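Local structure of Nitrate/nitrite sensor protein NarX (Escherichia coli K12, 3EZH) at residues 15-20 with 96-101; 21-26 with 34-39. The protein senses nitrate and nitrite through its periplasmic domain and signals their availability to the response regulators NarL and NarP, probably by controlling their phosphorylation. One frame throughout, in Å; residues are numbered along the deposited sequence.

Interaction 1: 15-20 with 96-101; sequences SLRMQS and GLDQLV. With NO3 (nitrate ion), chain C.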
loop_
_atom_site.group_PDB
_atom_site.type_symbol
_atom_site.label_atom_id
_atom_site.label_comp_id
_atom_site.label_asym_id
_atom_site.label_seq_id
_atom_site.Cartn_x
_atom_site.Cartn_y
_atom_site.Cartn_z
ATOM N N SER A 15 -0.961 -2.305 -3.165
ATOM C CA SER A 15 -1.153 -0.961 -3.677
ATOM C C SER A 15 -2.597 -0.493 -3.683
ATOM O O SER A 15 -2.843 0.701 -3.737
ATOM C CB SER A 15 -0.544 -0.797 -5.082
ATOM O OG SER A 15 -1.439 -1.229 -6.127
ATOM N N LEU A 16 -3.561 -1.419 -3.683
ATOM C CA LEU A 16 -4.940 -0.993 -3.610
ATOM C C LEU A 16 -5.222 -0.214 -2.304
ATOM O O LEU A 16 -6.167 0.569 -2.260
ATOM C CB LEU A 16 -5.877 -2.233 -3.627
ATOM C CG LEU A 16 -5.836 -2.916 -5.012
ATOM C CD1 LEU A 16 -6.532 -4.306 -4.881
ATOM C CD2 LEU A 16 -6.569 -2.070 -6.085
ATOM N N ARG A 17 -4.431 -0.472 -1.258
ATOM C CA ARG A 17 -4.642 0.231 0.010
ATOM C C ARG A 17 -4.228 1.664 -0.190
ATOM O O ARG A 17 -4.914 2.595 0.188
ATOM C CB ARG A 17 -3.785 -0.412 1.103
ATOM C CG ARG A 17 -4.097 -1.931 1.311
ATOM C CD ARG A 17 -3.223 -2.486 2.386
ATOM N NE ARG A 17 -1.818 -2.587 1.965
ATOM C CZ ARG A 17 -0.923 -3.430 2.482
ATOM N NH1 ARG A 17 -1.246 -4.290 3.480
ATOM N NH2 ARG A 17 0.313 -3.417 1.967
HETATM N N MSE A 18 -3.046 1.846 -0.776
HETATM C CA MSE A 18 -2.645 3.204 -1.056
HETATM C C MSE A 18 -3.651 3.894 -1.988
HETATM O O MSE A 18 -3.971 5.081 -1.797
HETATM C CB MSE A 18 -1.260 3.206 -1.764
HETATM C CG MSE A 18 -0.756 4.618 -2.123
HETATM SE SE MSE A 18 -1.308 5.192 -3.948
HETATM C CE MSE A 18 -0.099 4.119 -4.970
ATOM N N GLN A 19 -4.171 3.161 -2.998
ATOM C CA GLN A 19 -5.041 3.822 -3.938
ATOM C C GLN A 19 -6.341 4.254 -3.325
ATOM O O GLN A 19 -6.953 5.254 -3.782
ATOM C CB GLN A 19 -5.242 2.940 -5.171
ATOM C CG GLN A 19 -3.969 2.666 -5.966
ATOM C CD GLN A 19 -4.273 1.804 -7.208
ATOM O OE1 GLN A 19 -5.099 2.180 -8.029
ATOM N NE2 GLN A 19 -3.645 0.615 -7.294
ATOM N N SER A 20 -6.740 3.482 -2.285
ATOM C CA SER A 20 -7.949 3.814 -1.544
ATOM C C SER A 20 -7.809 5.145 -0.800
ATOM O O SER A 20 -8.714 6.011 -0.876
ATOM C CB SER A 20 -8.287 2.696 -0.509
ATOM O OG SER A 20 -8.608 1.490 -1.190
ATOM N N GLY A 96 -9.811 -4.644 5.243
ATOM C CA GLY A 96 -10.149 -5.860 4.499
ATOM C C GLY A 96 -9.026 -6.201 3.513
ATOM O O GLY A 96 -8.695 -7.346 3.302
ATOM N N LEU A 97 -8.467 -5.165 2.869
ATOM C CA LEU A 97 -7.318 -5.430 1.961
ATOM C C LEU A 97 -6.145 -5.968 2.747
ATOM O O LEU A 97 -5.403 -6.797 2.230
ATOM C CB LEU A 97 -6.877 -4.139 1.236
ATOM C CG LEU A 97 -7.862 -3.743 0.105
ATOM C CD1 LEU A 97 -7.612 -2.208 -0.275
ATOM C CD2 LEU A 97 -7.681 -4.657 -1.079
ATOM N N ASP A 98 -5.929 -5.490 3.980
ATOM C CA ASP A 98 -4.826 -5.939 4.827
ATOM C C ASP A 98 -4.997 -7.454 5.037
ATOM O O ASP A 98 -4.027 -8.199 5.007
ATOM C CB ASP A 98 -4.846 -5.333 6.254
ATOM C CG ASP A 98 -4.176 -3.986 6.358
ATOM O OD1 ASP A 98 -3.382 -3.617 5.472
ATOM O OD2 ASP A 98 -4.423 -3.296 7.383
ATOM N N GLN A 99 -6.238 -7.900 5.272
ATOM C CA GLN A 99 -6.443 -9.338 5.483
ATOM C C GLN A 99 -6.156 -10.132 4.244
ATOM O O GLN A 99 -5.564 -11.217 4.325
ATOM C CB GLN A 99 -7.872 -9.635 5.926
ATOM C CG GLN A 99 -8.205 -9.048 7.245
ATOM C CD GLN A 99 -9.387 -9.780 7.810
ATOM O OE1 GLN A 99 -10.514 -9.312 7.743
ATOM N NE2 GLN A 99 -9.129 -10.970 8.340
ATOM N N LEU A 100 -6.495 -9.576 3.074
ATOM C CA LEU A 100 -6.247 -10.246 1.824
ATOM C C LEU A 100 -4.731 -10.371 1.546
ATOM O O LEU A 100 -4.210 -11.443 1.206
ATOM C CB LEU A 100 -6.901 -9.480 0.683
ATOM C CG LEU A 100 -6.647 -10.140 -0.670
ATOM C CD1 LEU A 100 -7.620 -11.332 -0.852
ATOM C CD2 LEU A 100 -6.917 -9.115 -1.798
ATOM N N VAL A 101 -4.030 -9.263 1.716
ATOM C CA VAL A 101 -2.575 -9.255 1.471
ATOM C C VAL A 101 -1.858 -10.159 2.475
ATOM O O VAL A 101 -0.904 -10.836 2.103
ATOM C CB VAL A 101 -2.045 -7.780 1.469
ATOM C CG1 VAL A 101 -0.514 -7.779 1.203
ATOM C CG2 VAL A 101 -2.730 -6.975 0.377
HETATM N N NO3 C . 0.252 -0.465 -0.061
HETATM O O1 NO3 C . 0.237 0.430 -0.928
HETATM O O2 NO3 C . -0.268 -0.199 0.979
HETATM O O3 NO3 C . 0.813 -1.528 -0.326
#

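Interaction 2: 21-26 with 34-39; sequences YRLLAA and KPLIKE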
loop_
_atom_site.group_PDB
_atom_site.type_symbol
_atom_site.label_atom_id
_atom_site.label_comp_id
_atom_site.label_asym_id
_atom_site.label_seq_id
_atom_site.Cartn_x
_atom_site.Cartn_y
_atom_site.Cartn_z
ATOM N N TYR A 21 -6.687 5.321 -0.096
ATOM C CA TYR A 21 -6.499 6.539 0.663
ATOM C C TYR A 21 -6.118 7.679 -0.271
ATOM O O TYR A 21 -6.368 8.841 0.056
ATOM C CB TYR A 21 -5.450 6.376 1.759
ATOM C CG TYR A 21 -6.101 6.007 3.128
ATOM C CD1 TYR A 21 -6.819 6.967 3.820
ATOM C CD2 TYR A 21 -6.024 4.726 3.640
ATOM C CE1 TYR A 21 -7.467 6.634 5.030
ATOM C CE2 TYR A 21 -6.678 4.392 4.840
ATOM C CZ TYR A 21 -7.383 5.349 5.493
ATOM O OH TYR A 21 -8.055 5.027 6.693
ATOM N N ARG A 22 -5.496 7.352 -1.390
ATOM C CA ARG A 22 -5.234 8.442 -2.350
ATOM C C ARG A 22 -6.553 9.015 -2.870
ATOM O O ARG A 22 -6.643 10.240 -3.064
ATOM C CB ARG A 22 -4.351 7.929 -3.537
ATOM C CG ARG A 22 -4.135 9.019 -4.638
ATOM C CD ARG A 22 -2.935 8.496 -5.524
ATOM N NE ARG A 22 -3.383 7.421 -6.386
ATOM C CZ ARG A 22 -2.592 6.697 -7.196
ATOM N NH1 ARG A 22 -1.270 6.917 -7.237
ATOM N NH2 ARG A 22 -3.147 5.775 -8.021
ATOM N N LEU A 23 -7.578 8.171 -3.154
ATOM C CA LEU A 23 -8.847 8.727 -3.585
ATOM C C LEU A 23 -9.494 9.506 -2.419
ATOM O O LEU A 23 -10.108 10.517 -2.616
ATOM C CB LEU A 23 -9.771 7.594 -4.051
ATOM C CG LEU A 23 -9.525 7.107 -5.481
ATOM C CD1 LEU A 23 -10.313 5.822 -5.844
ATOM C CD2 LEU A 23 -10.004 8.229 -6.444
ATOM N N LEU A 24 -9.351 9.008 -1.186
ATOM C CA LEU A 24 -9.938 9.751 -0.054
ATOM C C LEU A 24 -9.299 11.128 0.056
ATOM O O LEU A 24 -9.974 12.116 0.296
ATOM C CB LEU A 24 -9.769 8.963 1.252
ATOM C CG LEU A 24 -10.484 9.696 2.447
ATOM C CD1 LEU A 24 -12.015 9.746 2.263
ATOM C CD2 LEU A 24 -10.152 8.944 3.708
ATOM N N ALA A 25 -7.969 11.174 -0.056
ATOM C CA ALA A 25 -7.254 12.446 0.018
ATOM C C ALA A 25 -7.650 13.403 -1.084
ATOM O O ALA A 25 -7.339 14.595 -0.981
ATOM C CB ALA A 25 -5.766 12.206 -0.040
ATOM N N ALA A 26 -8.292 12.933 -2.145
ATOM C CA ALA A 26 -8.699 13.818 -3.254
ATOM C C ALA A 26 -10.150 14.264 -3.206
ATOM O O ALA A 26 -10.615 15.005 -4.096
ATOM C CB ALA A 26 -8.426 13.142 -4.618
ATOM N N LYS A 34 -10.890 10.767 -12.600
ATOM C CA LYS A 34 -11.339 9.562 -13.295
ATOM C C LYS A 34 -10.167 8.607 -13.566
ATOM O O LYS A 34 -10.301 7.394 -13.413
ATOM C CB LYS A 34 -12.049 9.922 -14.601
ATOM C CG LYS A 34 -13.457 10.436 -14.424
ATOM C CD LYS A 34 -13.562 11.645 -13.487
ATOM C CE LYS A 34 -14.058 11.277 -12.069
ATOM N NZ LYS A 34 -14.517 12.466 -11.282
ATOM N N PRO A 35 -8.996 9.136 -13.955
ATOM C CA PRO A 35 -7.893 8.207 -14.194
ATOM C C PRO A 35 -7.526 7.395 -12.939
ATOM O O PRO A 35 -7.042 6.277 -13.057
ATOM C CB PRO A 35 -6.738 9.125 -14.606
ATOM C CG PRO A 35 -7.407 10.280 -15.215
ATOM C CD PRO A 35 -8.634 10.509 -14.365
ATOM N N LEU A 36 -7.683 7.981 -11.753
ATOM C CA LEU A 36 -7.331 7.225 -10.573
ATOM C C LEU A 36 -8.344 6.081 -10.356
ATOM O O LEU A 36 -7.973 4.969 -9.944
ATOM C CB LEU A 36 -7.268 8.156 -9.340
ATOM C CG LEU A 36 -6.185 9.267 -9.249
ATOM C CD1 LEU A 36 -6.403 10.052 -7.940
ATOM C CD2 LEU A 36 -4.763 8.705 -9.268
ATOM N N ILE A 37 -9.614 6.345 -10.618
ATOM C CA ILE A 37 -10.620 5.275 -10.461
ATOM C C ILE A 37 -10.383 4.192 -11.513
ATOM O O ILE A 37 -10.414 3.011 -11.240
ATOM C CB ILE A 37 -12.036 5.844 -10.562
ATOM C CG1 ILE A 37 -12.263 6.820 -9.421
ATOM C CG2 ILE A 37 -13.106 4.736 -10.467
ATOM C CD1 ILE A 37 -13.626 7.467 -9.468
ATOM N N LYS A 38 -10.088 4.570 -12.749
ATOM C CA LYS A 38 -9.848 3.488 -13.719
ATOM C C LYS A 38 -8.582 2.681 -13.395
ATOM O O LYS A 38 -8.553 1.478 -13.631
ATOM C CB LYS A 38 -9.748 4.042 -15.156
ATOM C CG LYS A 38 -10.981 4.863 -15.580
ATOM C CD LYS A 38 -12.302 4.195 -15.177
ATOM C CE LYS A 38 -12.438 2.795 -15.771
ATOM N NZ LYS A 38 -13.107 1.821 -14.833
ATOM N N GLU A 39 -7.548 3.334 -12.869
ATOM C CA GLU A 39 -6.338 2.632 -12.501
ATOM C C GLU A 39 -6.662 1.637 -11.383
ATOM O O GLU A 39 -6.192 0.481 -11.397
ATOM C CB GLU A 39 -5.255 3.605 -11.987
ATOM C CG GLU A 39 -3.996 2.827 -11.648
ATOM C CD GLU A 39 -2.934 3.656 -10.939
ATOM O OE1 GLU A 39 -3.095 4.886 -10.850
ATOM O OE2 GLU A 39 -1.935 3.053 -10.479
HETATM O O HOH W 1 -5.745 4.670 -8.231
#

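Interaction 1: 15-20 with 96-101
R17 NH1 is gripped from two directions: by D98 OD1 across the contact and by N11 OD1 of the second subunit. The bridge to D98 OD1, 3.0 Å from R17 NH1, is one-pronged: the carboxylate and guanidinium planes stand 76° apart and OD1 is met on its anti side. Another edge of the same flat group faces the bound nitrate. R17 NE reaches nitrate O2 at 3.0 Å, while NH2 points almost straight at nitrate O3 (3.0 Å, N-H...O 175°), and the nitrate nitrogen lies in the guanidinium plane. R17 NE also makes a weak bond to G14 O, and V101 CG2 lies over one guanidinium face. A bend at chi3 (-71°) brings the group to this position after its aliphatic part has slid past L97 in the opposite direction, with R17 CG 3.6 Å from L97 CB. Beside that stem the packing becomes apolar. L97 crosses L16 at about a right angle, its CD1 lying 3.8 Å from L16 CB, and L65 of helix 59-79 covers L97 from a third helix. S20 OG donates to L16 O at 2.8 Å, from the opposite face of the carbonyl plane to S20 N, which ties up the serine hydroxyl inside this buried surface. The two segments thus join the nearly antiparallel first and last helices of a four-helix bundle. The nitrate is also bonded by R17 NH2 of the second subunit, and S15 CA and M18 CB border its O1. An anion set between arginines of both subunits is consistent with nitrate being sensed at the dimer interface, where D98 probably offsets part of the arginine charge and fixes how the guanidinium is turned.

Interaction 2: 21-26 with 34-39
R22 lies over L36 and stretches on toward E39. Its CG is anti to the backbone N, which sends the chain toward helix 34-44, and a bend at chi3 (75°) then turns the guanidinium over the leucine. L36 CD2 sits 3.1 Å above the guanidinium plane, displaced toward the rim and 3.4 Å from R22 NE, so a methyl covers one face of the cation. R22 NH2 meets E39 OE1 at 3.0 Å in a salt bridge whose hydrogen bond is weak, bent to 122° at the hydrogen. A second link runs through a water near the guanidinium plane, which accepts from R22 NH2 at 2.8 Å and donates to L36 O at 2.8 Å. R22 also packs on Y21 of the second subunit. With an alanine here, E39 would probably lose its cationic mate, the bridging water its donor, and L36 CD2 the flat group that covers it. Seven residues without helix connect the two segments in the chain's first hairpin within the four-helix bundle: the 21-25 and 34-39 parts of helices 6-25 and 34-44 run nearly antiparallel (signed crossing angle -163°), with segment axes 10.7 Å apart at closest approach. One residue further on, L23 carries the buried side of the hairpin. Its CD2 is 4.0 Å from L36 CB as the two leucines slide past each other in opposite directions, and it is equally far, 4.0 Å, from I37 CG1, whose side chain crosses at about a right angle. I74 of helix 59-79 touches both L23 and I37. Beyond L23, L24 packs on A25 of the second subunit and on V86 and S87 of its own chain, and A25 O accepts a hydrogen bond from R83 of the second subunit.

Overall arrangement
Helix 6-25 serves both contacts, using successive segments: residues 15-20 meet helix 87-113 in interaction 1, and residues 21-26 meet helix 34-44 in interaction 2. Their centres lie about 14 Å apart, and they touch where Q19 packs on E39. Along the chain the short hairpin of interaction 2 is nested inside the much longer loop closed by interaction 1. The centre of interaction 1 lies about 4 Å, that of interaction 2 about 12 Å, from the centre of the chain, the latter nearer one end of the bundle. Both also reach the second subunit, so the helix that presents nitrate-binding R17 simultaneously joins two bundle helices and the dimer interface.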